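Local coordinates for cellobiose 2-epimerase (Caldibacillus thermoamylovorans, PDB 5ZHB), which probably interconverts cellobiose and its C2 epimer, 4-O-beta-D-glucosyl-D-mannose, by epimerising the reducing-end glucose unit, at residues H110-T122 with A133-E145. Residues are numbered along the deposited sequence; the frame is centred on the assembly and turned at random.
Sequences HVYAQAFGVYALT and ALDYAKQLYKLIE
The carbonyl oxygen H110 O is gripped twice by Q114, the residue that meets L140 and I144 across the contact: it accepts from Q114 N and, at 3.1 Å, from Q114 NE2. The second bond is bent (N-H...O 144°) and comes from above the carbonyl plane; a side chain folded at chi2 (-44°) brings the amide back to its own helix. Q114 OE1, which accepts from the backbone N of L94, lies 3.6 Å from L140 CD2. The CB of Q114 faces the other helix, 3.7 Å from I144 CG1. The short helix axes run antiparallel at 158°, 8.5 Å apart, forming one helical hairpin of the (alpha/alpha)6 barrel expected for this epimerase family. Packing is knobs-into-holes from both sides. V118 enters the hole of A137, L140, Y141 and I144, its CG2 3.6 Å from L140 CB, while L140 fits among Q114, G117, V118 and L121. With no side chain at G117, L140 CD1 can rest 3.9 Å from G117 CA. L121 extends CD1 to within 3.7 Å of L140 CD1, the two side chains crossing nearly at right angles. At the opposite end, I144 CG2 meets V111 CG1, and I144 also touches Y156 of strand 155-160 and Y193 of helix 183-199.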
loop_
_atom_site.group_PDB
_atom_site.type_symbol
_atom_site.label_atom_id
_atom_site.label_comp_id
_atom_site.label_asym_id
_atom_site.label_seq_id
_atom_site.Cartn_x
_atom_site.Cartn_y
_atom_site.Cartn_z
ATOM N N HIS A 110 6.697 -11.498 -8.557
ATOM C CA HIS A 110 6.087 -11.677 -7.252
ATOM C C HIS A 110 4.608 -11.291 -7.393
ATOM O O HIS A 110 4.299 -10.273 -8.021
ATOM C CB HIS A 110 6.865 -10.847 -6.227
ATOM C CG HIS A 110 6.592 -11.305 -4.836
ATOM N ND1 HIS A 110 5.315 -11.283 -4.299
ATOM C CD2 HIS A 110 7.386 -11.877 -3.923
ATOM C CE1 HIS A 110 5.346 -11.783 -3.071
ATOM N NE2 HIS A 110 6.602 -12.152 -2.811
ATOM N N VAL A 111 3.718 -12.091 -6.795
ATOM C CA VAL A 111 2.281 -11.821 -6.803
ATOM C C VAL A 111 1.999 -10.425 -6.236
ATOM O O VAL A 111 1.151 -9.713 -6.739
ATOM C CB VAL A 111 1.530 -12.936 -6.042
ATOM C CG1 VAL A 111 0.064 -12.582 -5.816
ATOM C CG2 VAL A 111 1.615 -14.284 -6.739
ATOM N N TYR A 112 2.752 -10.006 -5.213
ATOM C CA TYR A 112 2.582 -8.706 -4.573
ATOM C C TYR A 112 2.778 -7.603 -5.597
ATOM O O TYR A 112 2.011 -6.643 -5.641
ATOM C CB TYR A 112 3.599 -8.594 -3.440
ATOM C CG TYR A 112 3.659 -7.305 -2.637
ATOM C CD1 TYR A 112 2.508 -6.661 -2.193
ATOM C CD2 TYR A 112 4.879 -6.807 -2.222
ATOM C CE1 TYR A 112 2.591 -5.522 -1.418
ATOM C CE2 TYR A 112 4.976 -5.668 -1.447
ATOM C CZ TYR A 112 3.823 -5.021 -1.050
ATOM O OH TYR A 112 3.934 -3.902 -0.271
ATOM N N ALA A 113 3.806 -7.753 -6.437
ATOM C CA ALA A 113 4.054 -6.753 -7.455
ATOM C C ALA A 113 2.941 -6.758 -8.508
ATOM O O ALA A 113 2.544 -5.687 -8.963
ATOM C CB ALA A 113 5.455 -6.953 -8.021
ATOM N N GLN A 114 2.440 -7.937 -8.896
ATOM C CA GLN A 114 1.401 -8.028 -9.913
ATOM C C GLN A 114 0.129 -7.349 -9.399
ATOM O O GLN A 114 -0.537 -6.635 -10.139
ATOM C CB GLN A 114 1.115 -9.458 -10.376
ATOM C CG GLN A 114 2.347 -10.304 -10.684
ATOM C CD GLN A 114 3.421 -9.596 -11.487
ATOM O OE1 GLN A 114 3.154 -9.005 -12.536
ATOM N NE2 GLN A 114 4.646 -9.635 -11.002
ATOM N N ALA A 115 -0.169 -7.544 -8.115
ATOM C CA ALA A 115 -1.307 -6.872 -7.476
ATOM C C ALA A 115 -1.203 -5.351 -7.582
ATOM O O ALA A 115 -2.151 -4.681 -8.026
ATOM C CB ALA A 115 -1.444 -7.325 -6.028
ATOM N N PHE A 116 -0.056 -4.801 -7.165
ATOM C CA PHE A 116 0.181 -3.372 -7.285
ATOM C C PHE A 116 -0.002 -2.899 -8.734
ATOM O O PHE A 116 -0.485 -1.807 -8.936
ATOM C CB PHE A 116 1.516 -2.960 -6.649
ATOM C CG PHE A 116 1.239 -2.437 -5.237
ATOM C CD1 PHE A 116 0.606 -1.223 -5.060
ATOM C CD2 PHE A 116 1.512 -3.205 -4.116
ATOM C CE1 PHE A 116 0.247 -0.767 -3.794
ATOM C CE2 PHE A 116 1.152 -2.754 -2.841
ATOM C CZ PHE A 116 0.526 -1.542 -2.685
ATOM N N GLY A 117 0.355 -3.714 -9.726
ATOM C CA GLY A 117 0.129 -3.372 -11.131
ATOM C C GLY A 117 -1.348 -3.190 -11.453
ATOM O O GLY A 117 -1.753 -2.163 -12.015
ATOM N N VAL A 118 -2.154 -4.151 -10.998
ATOM C CA VAL A 118 -3.598 -4.068 -11.186
ATOM C C VAL A 118 -4.159 -2.815 -10.540
ATOM O O VAL A 118 -4.934 -2.071 -11.163
ATOM C CB VAL A 118 -4.270 -5.328 -10.628
ATOM C CG1 VAL A 118 -5.783 -5.177 -10.523
ATOM C CG2 VAL A 118 -3.859 -6.539 -11.442
ATOM N N TYR A 119 -3.737 -2.559 -9.287
ATOM C CA TYR A 119 -4.217 -1.397 -8.551
ATOM C C TYR A 119 -3.901 -0.098 -9.298
ATOM O O TYR A 119 -4.750 0.793 -9.391
ATOM C CB TYR A 119 -3.540 -1.391 -7.178
ATOM C CG TYR A 119 -4.072 -0.373 -6.174
ATOM C CD1 TYR A 119 -5.431 -0.261 -5.889
ATOM C CD2 TYR A 119 -3.212 0.446 -5.480
ATOM C CE1 TYR A 119 -5.911 0.619 -4.938
ATOM C CE2 TYR A 119 -3.676 1.362 -4.546
ATOM C CZ TYR A 119 -5.031 1.437 -4.256
ATOM O OH TYR A 119 -5.443 2.336 -3.311
ATOM N N ALA A 120 -2.660 0.049 -9.779
ATOM C CA ALA A 120 -2.243 1.293 -10.424
ATOM C C ALA A 120 -2.847 1.471 -11.826
ATOM O O ALA A 120 -3.257 2.590 -12.193
ATOM C CB ALA A 120 -0.756 1.355 -10.459
ATOM N N LEU A 121 -2.910 0.375 -12.577
ATOM C CA LEU A 121 -3.421 0.395 -13.945
ATOM C C LEU A 121 -4.917 0.695 -13.945
ATOM O O LEU A 121 -5.385 1.444 -14.795
ATOM C CB LEU A 121 -3.110 -0.933 -14.638
ATOM C CG LEU A 121 -1.651 -1.154 -15.055
ATOM C CD1 LEU A 121 -1.421 -2.608 -15.332
ATOM C CD2 LEU A 121 -1.283 -0.326 -16.259
ATOM N N THR A 122 -5.659 0.137 -12.971
ATOM C CA THR A 122 -7.081 0.417 -12.856
ATOM C C THR A 122 -7.294 1.875 -12.470
ATOM O O THR A 122 -8.153 2.523 -13.051
ATOM C CB THR A 122 -7.783 -0.584 -11.934
ATOM O OG1 THR A 122 -7.219 -0.595 -10.623
ATOM C CG2 THR A 122 -7.712 -1.987 -12.502
ATOM N N ALA A 133 -4.471 0.107 -20.852
ATOM C CA ALA A 133 -4.223 0.059 -19.415
ATOM C C ALA A 133 -5.129 -0.985 -18.767
ATOM O O ALA A 133 -4.663 -1.782 -17.958
ATOM C CB ALA A 133 -4.420 1.439 -18.805
ATOM N N LEU A 134 -6.417 -1.009 -19.157
ATOM C CA LEU A 134 -7.362 -1.946 -18.568
ATOM C C LEU A 134 -7.033 -3.384 -18.981
ATOM O O LEU A 134 -7.137 -4.290 -18.148
ATOM C CB LEU A 134 -8.810 -1.581 -18.907
ATOM C CG LEU A 134 -9.873 -2.585 -18.440
ATOM C CD1 LEU A 134 -9.803 -2.787 -16.928
ATOM C CD2 LEU A 134 -11.295 -2.189 -18.846
ATOM N N ASP A 135 -6.653 -3.592 -20.254
ATOM C CA ASP A 135 -6.237 -4.901 -20.757
ATOM C C ASP A 135 -5.014 -5.408 -19.987
ATOM O O ASP A 135 -4.870 -6.589 -19.696
ATOM C CB ASP A 135 -5.854 -4.825 -22.230
ATOM C CG ASP A 135 -5.357 -6.124 -22.859
ATOM O OD1 ASP A 135 -6.125 -7.112 -22.867
ATOM O OD2 ASP A 135 -4.190 -6.153 -23.327
ATOM N N TYR A 136 -4.074 -4.508 -19.736
ATOM C CA TYR A 136 -2.885 -4.862 -18.972
ATOM C C TYR A 136 -3.316 -5.340 -17.590
ATOM O O TYR A 136 -2.841 -6.372 -17.124
ATOM C CB TYR A 136 -1.944 -3.661 -18.959
ATOM C CG TYR A 136 -0.953 -3.584 -20.112
ATOM C CD1 TYR A 136 -0.156 -4.671 -20.454
ATOM C CD2 TYR A 136 -0.779 -2.404 -20.829
ATOM C CE1 TYR A 136 0.764 -4.587 -21.492
ATOM C CE2 TYR A 136 0.148 -2.302 -21.860
ATOM C CZ TYR A 136 0.929 -3.394 -22.188
ATOM O OH TYR A 136 1.871 -3.307 -23.178
ATOM N N ALA A 137 -4.267 -4.604 -16.975
ATOM C CA ALA A 137 -4.761 -4.943 -15.643
ATOM C C ALA A 137 -5.374 -6.343 -15.639
ATOM O O ALA A 137 -5.049 -7.190 -14.791
ATOM C CB ALA A 137 -5.755 -3.901 -15.168
ATOM N N LYS A 138 -6.203 -6.613 -16.651
ATOM C CA LYS A 138 -6.813 -7.923 -16.796
ATOM C C LYS A 138 -5.767 -9.010 -17.017
ATOM O O LYS A 138 -5.927 -10.092 -16.472
ATOM C CB LYS A 138 -7.883 -7.923 -17.891
ATOM C CG LYS A 138 -9.062 -6.999 -17.609
ATOM C CD LYS A 138 -10.234 -7.190 -18.562
ATOM C CE LYS A 138 -11.225 -6.075 -18.539
ATOM N NZ LYS A 138 -12.253 -6.282 -19.559
ATOM N N GLN A 139 -4.716 -8.760 -17.812
ATOM C CA GLN A 139 -3.660 -9.760 -17.949
ATOM C C GLN A 139 -3.026 -10.114 -16.594
ATOM O O GLN A 139 -2.748 -11.277 -16.315
ATOM C CB GLN A 139 -2.511 -9.356 -18.871
ATOM C CG GLN A 139 -2.895 -9.255 -20.342
ATOM C CD GLN A 139 -1.712 -8.872 -21.207
ATOM O OE1 GLN A 139 -0.626 -9.457 -21.083
ATOM N NE2 GLN A 139 -1.910 -7.865 -22.053
ATOM N N LEU A 140 -2.712 -9.105 -15.776
ATOM C CA LEU A 140 -2.086 -9.363 -14.487
ATOM C C LEU A 140 -3.047 -10.125 -13.577
ATOM O O LEU A 140 -2.619 -11.037 -12.899
ATOM C CB LEU A 140 -1.630 -8.047 -13.854
ATOM C CG LEU A 140 -0.627 -7.230 -14.672
ATOM C CD1 LEU A 140 -0.253 -5.907 -14.009
ATOM C CD2 LEU A 140 0.611 -8.072 -14.908
ATOM N N TYR A 141 -4.328 -9.729 -13.561
ATOM C CA TYR A 141 -5.378 -10.439 -12.831
ATOM C C TYR A 141 -5.357 -11.923 -13.213
ATOM O O TYR A 141 -5.382 -12.807 -12.362
ATOM C CB TYR A 141 -6.721 -9.739 -13.103
ATOM C CG TYR A 141 -7.972 -10.504 -12.685
ATOM C CD1 TYR A 141 -8.212 -10.814 -11.349
ATOM C CD2 TYR A 141 -8.902 -10.950 -13.627
ATOM C CE1 TYR A 141 -9.323 -11.546 -10.966
ATOM C CE2 TYR A 141 -10.030 -11.671 -13.254
ATOM C CZ TYR A 141 -10.252 -11.949 -11.917
ATOM O OH TYR A 141 -11.335 -12.677 -11.521
ATOM N N LYS A 142 -5.247 -12.197 -14.514
ATOM C CA LYS A 142 -5.276 -13.563 -15.014
ATOM C C LYS A 142 -4.090 -14.355 -14.457
ATOM O O LYS A 142 -4.229 -15.499 -14.016
ATOM C CB LYS A 142 -5.380 -13.428 -16.539
ATOM C CG LYS A 142 -6.043 -14.594 -17.269
ATOM C CD LYS A 142 -5.098 -15.618 -17.884
ATOM C CE LYS A 142 -5.690 -17.004 -17.953
ATOM N NZ LYS A 142 -7.074 -17.041 -18.449
ATOM N N LEU A 143 -2.906 -13.726 -14.450
ATOM C CA LEU A 143 -1.728 -14.359 -13.898
ATOM C C LEU A 143 -1.948 -14.709 -12.432
ATOM O O LEU A 143 -1.607 -15.796 -12.005
ATOM C CB LEU A 143 -0.517 -13.442 -14.095
ATOM C CG LEU A 143 -0.002 -13.355 -15.535
ATOM C CD1 LEU A 143 1.009 -12.250 -15.720
ATOM C CD2 LEU A 143 0.597 -14.701 -15.922
ATOM N N ILE A 144 -2.484 -13.753 -11.661
ATOM C CA ILE A 144 -2.593 -13.915 -10.223
ATOM C C ILE A 144 -3.576 -15.047 -9.947
ATOM O O ILE A 144 -3.378 -15.808 -9.016
ATOM C CB ILE A 144 -3.020 -12.602 -9.523
ATOM C CG1 ILE A 144 -1.974 -11.455 -9.721
ATOM C CG2 ILE A 144 -3.273 -12.860 -8.038
ATOM C CD1 ILE A 144 -2.546 -10.052 -9.553
ATOM N N GLU A 145 -4.635 -15.116 -10.757
ATOM C CA GLU A 145 -5.705 -16.089 -10.553
ATOM C C GLU A 145 -5.291 -17.497 -10.973
ATOM O O GLU A 145 -5.896 -18.464 -10.512
ATOM C CB GLU A 145 -6.965 -15.677 -11.323
ATOM C CG GLU A 145 -7.741 -14.528 -10.680
ATOM C CD GLU A 145 -8.099 -14.810 -9.236
ATOM O OE1 GLU A 145 -8.882 -15.759 -9.077
ATOM O OE2 GLU A 145 -7.603 -14.168 -8.273
#